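2S Albumin protein (Dolichos, PDB 6IX1) is a seed albumin with a four-bladed hemopexin-type beta-propeller, probably serving in storage and perhaps binding small ligands. Local coordinates at residues I4-R9 with D63-T68; C21-R26 with T40-I45. All blocks are in the same frame, centred on the assembly; numbering follows the deposited sequence.

Contact 1: I4-R9 with D63-T68; sequences INAAFR and DCSFDT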
loop_
_atom_site.group_PDB
_atom_site.type_symbol
_atom_site.label_atom_id
_atom_site.label_comp_id
_atom_site.label_asym_id
_atom_site.label_seq_id
_atom_site.Cartn_x
_atom_site.Cartn_y
_atom_site.Cartn_z
ATOM N N ILE A 4 2.668 -8.696 5.845
ATOM C CA ILE A 4 2.937 -7.363 5.264
ATOM C C ILE A 4 1.923 -6.347 5.782
ATOM O O ILE A 4 0.706 -6.585 5.619
ATOM C CB ILE A 4 3.052 -7.437 3.737
ATOM C CG1 ILE A 4 4.204 -8.374 3.347
ATOM C CG2 ILE A 4 3.229 -6.082 3.121
ATOM C CD1 ILE A 4 4.288 -8.743 1.854
ATOM N N ASN A 5 2.363 -5.256 6.359
ATOM C CA ASN A 5 1.502 -4.217 6.887
ATOM C C ASN A 5 1.297 -3.076 5.915
ATOM O O ASN A 5 0.265 -2.403 6.065
ATOM C CB ASN A 5 2.038 -3.634 8.198
ATOM C CG ASN A 5 2.243 -4.684 9.222
ATOM O OD1 ASN A 5 3.350 -5.094 9.565
ATOM N ND2 ASN A 5 1.142 -5.043 9.852
ATOM N N ALA A 6 2.147 -2.835 4.962
ATOM C CA ALA A 6 1.946 -1.812 3.959
ATOM C C ALA A 6 2.837 -2.054 2.764
ATOM O O ALA A 6 3.906 -2.701 2.938
ATOM C CB ALA A 6 2.191 -0.431 4.563
ATOM N N ALA A 7 2.523 -1.474 1.641
ATOM C CA ALA A 7 3.416 -1.525 0.480
ATOM C C ALA A 7 3.235 -0.300 -0.382
ATOM O O ALA A 7 2.142 0.343 -0.372
ATOM C CB ALA A 7 3.087 -2.782 -0.298
ATOM N N PHE A 8 4.218 0.024 -1.202
ATOM C CA PHE A 8 4.000 0.980 -2.292
ATOM C C PHE A 8 4.975 0.707 -3.424
ATOM O O PHE A 8 6.050 0.106 -3.229
ATOM C CB PHE A 8 4.043 2.435 -1.794
ATOM C CG PHE A 8 5.368 2.997 -1.348
ATOM C CD1 PHE A 8 6.325 3.400 -2.281
ATOM C CD2 PHE A 8 5.614 3.102 -0.002
ATOM C CE1 PHE A 8 7.518 3.937 -1.834
ATOM C CE2 PHE A 8 6.812 3.690 0.419
ATOM C CZ PHE A 8 7.771 4.063 -0.499
ATOM N N ARG A 9 4.560 1.122 -4.598
ATOM C CA ARG A 9 5.290 0.946 -5.848
ATOM C C ARG A 9 6.316 2.059 -6.012
ATOM O O ARG A 9 5.992 3.256 -5.934
ATOM C CB ARG A 9 4.264 1.001 -7.006
ATOM C CG ARG A 9 4.892 0.857 -8.364
ATOM C CD ARG A 9 3.963 1.006 -9.522
ATOM N NE ARG A 9 3.320 2.297 -9.551
ATOM C CZ ARG A 9 2.344 2.605 -10.428
ATOM N NH1 ARG A 9 1.843 1.709 -11.223
ATOM N NH2 ARG A 9 1.797 3.827 -10.348
ATOM N N ASP A 63 1.723 1.622 8.668
ATOM C CA ASP A 63 0.595 0.668 8.597
ATOM C C ASP A 63 -0.276 0.869 7.370
ATOM O O ASP A 63 -1.254 0.126 7.172
ATOM C CB ASP A 63 -0.262 0.612 9.863
ATOM C CG ASP A 63 -0.930 1.919 10.221
ATOM O OD1 ASP A 63 -1.060 2.753 9.293
ATOM O OD2 ASP A 63 -1.492 1.969 11.323
ATOM N N CYS A 64 0.092 1.797 6.499
ATOM C CA CYS A 64 -0.547 2.027 5.197
ATOM C C CYS A 64 0.344 2.976 4.407
ATOM O O CYS A 64 1.055 3.771 5.012
ATOM C CB CYS A 64 -1.974 2.573 5.377
ATOM S SG CYS A 64 -2.915 2.730 3.833
ATOM N N SER A 65 0.317 2.821 3.108
ATOM C CA SER A 65 1.120 3.698 2.242
ATOM C C SER A 65 0.584 3.666 0.843
ATOM O O SER A 65 -0.020 2.672 0.502
ATOM C CB SER A 65 2.562 3.291 2.215
ATOM O OG SER A 65 2.763 1.909 1.903
ATOM N N PHE A 66 0.892 4.706 0.061
ATOM C CA PHE A 66 0.689 4.667 -1.385
ATOM C C PHE A 66 1.624 5.635 -2.074
ATOM O O PHE A 66 1.813 6.731 -1.619
ATOM C CB PHE A 66 -0.770 4.901 -1.780
ATOM C CG PHE A 66 -1.415 6.155 -1.274
ATOM C CD1 PHE A 66 -1.303 7.327 -2.036
ATOM C CD2 PHE A 66 -2.113 6.208 -0.088
ATOM C CE1 PHE A 66 -1.931 8.493 -1.638
ATOM C CE2 PHE A 66 -2.715 7.408 0.331
ATOM C CZ PHE A 66 -2.688 8.511 -0.467
ATOM N N ASP A 67 2.043 5.190 -3.230
ATOM C CA ASP A 67 2.820 6.070 -4.121
ATOM C C ASP A 67 1.857 7.055 -4.826
ATOM O O ASP A 67 0.696 6.698 -5.115
ATOM C CB ASP A 67 3.608 5.269 -5.150
ATOM C CG ASP A 67 2.791 4.151 -5.813
ATOM O OD1 ASP A 67 2.368 3.171 -5.053
ATOM O OD2 ASP A 67 2.499 4.224 -7.035
ATOM N N THR A 68 2.389 8.248 -5.188
ATOM C CA THR A 68 1.564 9.217 -5.917
ATOM C C THR A 68 2.157 9.447 -7.302
ATOM O O THR A 68 1.633 8.887 -8.287
ATOM C CB THR A 68 1.437 10.516 -5.089
ATOM O OG1 THR A 68 2.741 10.950 -4.758
ATOM C CG2 THR A 68 0.639 10.292 -3.843
HETATM O O HOH W 1 2.836 6.077 -8.715
HETATM O O HOH W 2 5.458 4.655 -8.420
#
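Ser65 OG sits at the edge of the Phe8 ring, in its plane and 3.6 Å from Phe8 CD2, while Tyr17 stacks on the ring and Tyr86 meets it with its plane steeply turned. The Arg9 guanidinium has a water at its edge, bound to NH2, and approaches the Asp67 carboxylate obliquely, the two planes 57° apart. The salt bridge is loose: Arg9 NE lies 3.3 Å from Asp67 OD2, and the bonds from NE and NH2 to this oxygen are both weak. The other oxygen, Asp67 OD1, takes one shorter, straighter bond (3.0 Å, N-H...O 156°) from Arg9 N, which comes from well above the carboxylate plane. Asp67 CG stands between its own backbone N and carbonyl carbon (chi1 45°), which carries the carboxylate over to Arg9. Ser65 OG gives a weak bond to Ala7 O, and the small Ala6 lets its CB come within 3.6 Å of Cys64 N. With an alanine at Asp67, the amide of Arg9 would probably lose its acceptor and the guanidinium its counter-charge here, though NH1 would still reach Ser177 O. Strands 6-9 and 64-67, innermost in successive propeller blades, run parallel, yet every hydrogen bond between them uses a side chain. At this junction, then, the aspartate and, weakly, the serine supply the polar links that backbone pairing does not, beside the packing of Ala6 and Phe8.

Contact 2: C21-R26 with T40-I45; sequences CNKYVR and TNLRLI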
loop_
_atom_site.group_PDB
_atom_site.type_symbol
_atom_site.label_atom_id
_atom_site.label_comp_id
_atom_site.label_asym_id
_atom_site.label_seq_id
_atom_site.Cartn_x
_atom_site.Cartn_y
_atom_site.Cartn_z
ATOM N N CYS A 21 5.907 -4.182 10.510
ATOM C CA CYS A 21 6.111 -3.562 11.811
ATOM C C CYS A 21 6.994 -2.337 11.580
ATOM O O CYS A 21 6.685 -1.473 10.775
ATOM C CB CYS A 21 6.604 -4.536 12.875
ATOM S SG CYS A 21 5.431 -5.873 13.024
ATOM N N ASN A 22 8.055 -2.263 12.350
ATOM C CA ASN A 22 9.033 -1.144 12.302
ATOM C C ASN A 22 10.144 -1.348 11.286
ATOM O O ASN A 22 11.103 -0.516 11.312
ATOM C CB ASN A 22 9.627 -0.865 13.688
ATOM C CG ASN A 22 10.405 -2.054 14.236
ATOM O OD1 ASN A 22 10.249 -3.175 13.768
ATOM N ND2 ASN A 22 11.152 -1.847 15.302
ATOM N N LYS A 23 9.999 -2.298 10.393
ATOM C CA LYS A 23 11.073 -2.623 9.444
ATOM C C LYS A 23 10.552 -2.677 8.035
ATOM O O LYS A 23 9.328 -2.574 7.786
ATOM C CB LYS A 23 11.687 -3.966 9.810
ATOM C CG LYS A 23 12.348 -3.943 11.195
ATOM C CD LYS A 23 12.925 -5.236 11.690
ATOM C CE LYS A 23 13.274 -5.199 13.176
ATOM N NZ LYS A 23 12.038 -5.288 13.999
ATOM N N TYR A 24 11.433 -2.751 7.065
ATOM C CA TYR A 24 10.994 -2.848 5.657
ATOM C C TYR A 24 12.035 -3.587 4.826
ATOM O O TYR A 24 13.182 -3.792 5.286
ATOM C CB TYR A 24 10.759 -1.448 5.075
ATOM C CG TYR A 24 12.006 -0.708 4.688
ATOM C CD1 TYR A 24 12.833 -0.151 5.602
ATOM C CD2 TYR A 24 12.385 -0.632 3.351
ATOM C CE1 TYR A 24 14.063 0.400 5.223
ATOM C CE2 TYR A 24 13.566 -0.021 2.958
ATOM C CZ TYR A 24 14.389 0.548 3.908
ATOM O OH TYR A 24 15.565 1.118 3.550
ATOM N N VAL A 25 11.639 -3.998 3.628
ATOM C CA VAL A 25 12.500 -4.489 2.540
ATOM C C VAL A 25 12.138 -3.750 1.286
ATOM O O VAL A 25 11.019 -3.209 1.126
ATOM C CB VAL A 25 12.476 -6.001 2.309
ATOM C CG1 VAL A 25 13.130 -6.737 3.468
ATOM C CG2 VAL A 25 11.115 -6.482 1.974
ATOM N N ARG A 26 13.065 -3.686 0.363
ATOM C CA ARG A 26 12.839 -3.234 -1.001
ATOM C C ARG A 26 13.107 -4.454 -1.881
ATOM O O ARG A 26 14.168 -5.100 -1.729
ATOM C CB ARG A 26 13.758 -2.079 -1.366
ATOM C CG ARG A 26 13.552 -1.625 -2.787
ATOM C CD ARG A 26 14.275 -0.295 -2.980
ATOM N NE ARG A 26 15.671 -0.380 -2.568
ATOM C CZ ARG A 26 16.737 -0.624 -3.277
ATOM N NH1 ARG A 26 16.720 -0.550 -4.544
ATOM N NH2 ARG A 26 17.826 -0.787 -2.587
ATOM N N THR A 40 17.021 -4.310 -0.727
ATOM C CA THR A 40 17.396 -3.829 0.656
ATOM C C THR A 40 17.001 -4.900 1.652
ATOM O O THR A 40 15.793 -5.177 1.774
ATOM C CB THR A 40 16.717 -2.498 1.032
ATOM O OG1 THR A 40 17.179 -1.513 0.125
ATOM C CG2 THR A 40 17.016 -2.024 2.433
ATOM N N ASN A 41 17.992 -5.526 2.268
ATOM C CA ASN A 41 17.775 -6.501 3.331
ATOM C C ASN A 41 16.976 -5.832 4.472
ATOM O O ASN A 41 17.088 -4.646 4.736
ATOM C CB ASN A 41 19.081 -7.112 3.853
ATOM C CG ASN A 41 19.591 -8.274 3.034
ATOM O OD1 ASN A 41 18.812 -9.062 2.491
ATOM N ND2 ASN A 41 20.911 -8.407 3.006
ATOM N N LEU A 42 16.230 -6.662 5.207
ATOM C CA LEU A 42 15.347 -6.214 6.278
ATOM C C LEU A 42 16.053 -5.144 7.104
ATOM O O LEU A 42 17.123 -5.382 7.636
ATOM C CB LEU A 42 14.914 -7.360 7.154
ATOM C CG LEU A 42 13.844 -7.051 8.191
ATOM C CD1 LEU A 42 12.517 -6.720 7.560
ATOM C CD2 LEU A 42 13.704 -8.240 9.129
ATOM N N ARG A 43 15.442 -3.969 7.251
ATOM C CA ARG A 43 16.074 -2.753 7.806
ATOM C C ARG A 43 15.037 -2.021 8.592
ATOM O O ARG A 43 13.892 -1.932 8.139
ATOM C CB ARG A 43 16.690 -1.868 6.671
ATOM C CG ARG A 43 17.448 -0.632 7.046
ATOM C CD ARG A 43 18.045 -0.119 5.737
ATOM N NE ARG A 43 18.976 0.975 5.899
ATOM C CZ ARG A 43 19.403 1.753 4.919
ATOM N NH1 ARG A 43 18.921 1.617 3.689
ATOM N NH2 ARG A 43 20.228 2.738 5.206
ATOM N N LEU A 44 15.443 -1.359 9.632
ATOM C CA LEU A 44 14.500 -0.474 10.344
ATOM C C LEU A 44 14.112 0.619 9.374
ATOM O O LEU A 44 14.911 1.239 8.636
ATOM C CB LEU A 44 15.157 0.171 11.567
ATOM C CG LEU A 44 15.435 -0.731 12.743
ATOM C CD1 LEU A 44 16.300 0.027 13.723
ATOM C CD2 LEU A 44 14.141 -1.089 13.376
ATOM N N ILE A 45 12.840 1.002 9.432
ATOM C CA ILE A 45 12.345 2.220 8.744
ATOM C C ILE A 45 13.164 3.451 9.115
ATOM O O ILE A 45 13.520 4.242 8.232
ATOM C CB ILE A 45 10.846 2.382 8.999
ATOM C CG1 ILE A 45 10.010 1.212 8.446
ATOM C CG2 ILE A 45 10.319 3.730 8.565
ATOM C CD1 ILE A 45 8.638 1.099 9.021
HETATM O O HOH W 3 16.002 1.355 0.366
#
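This is an antiparallel beta hairpin with a bulge, made by the two outer strands of the first propeller blade, and Tyr24 and Arg43 form one of its hydrogen-bonded pairs. Tyr24 N donates to Arg43 O over 2.8 Å, and Arg43 N returns the bond to Tyr24 O. Beyond them the register slips by one, Asn41 and Leu42 together spanning Val25, before Arg26 and Thr40 form the second such pair, its Arg26 N to Thr40 O bond weak. On the face that carries Tyr24, Arg43, Arg26 and Thr40, Tyr24 and Arg43 lie side by side and point the same way, ring and guanidinium planes 27° apart. The arginine, extended from CG to NE, is long enough for NH1 to make a weak bond to Tyr24 OH, while its NE is taken by Ser47 OG. Thr40 suits its place by using both branches: CG2 touches Tyr24 OH at 3.6 Å, and OG1, beside the backbone N (chi1 -63°), accepts from Arg26 NH2 at 2.9 Å. A water bridges Thr40 OG1 and Tyr24 OH. On the reverse side Leu42 CD1 packs on Lys23 CB (3.7 Å) and near Val25 CG1. At the far end Ile45 N bonds Asn22 O over 3.0 Å. Leu44 occupies the N-cap of helix 45-48, where the edge strand ends; strand 15-20 flanks strand 23-28 on its inner side, Glu15 pairing with Arg26, and Phe49 just past the helix meets the Tyr24 ring.

Overall arrangement
From the N terminus the chain enters strand 6-9, the innermost of the first blade, and builds outward through strands 15-20, 23-28 and 37-44. Contact 2 closes the short loop between the last two, near the rim, before helix 45-48. The chain then returns to the middle as strand 64-67, where contact 1 closes a much longer loop, with 53 residues between its segments; contact 2 falls wholly within that loop, so the two do not cross. Their centres lie about 13 Å apart, joined by a probable hydrogen bond from Cys21 N to Asn5 OD1. Contact 2 thus pairs the outer two strands of one blade, and contact 1 ties that blade to the next.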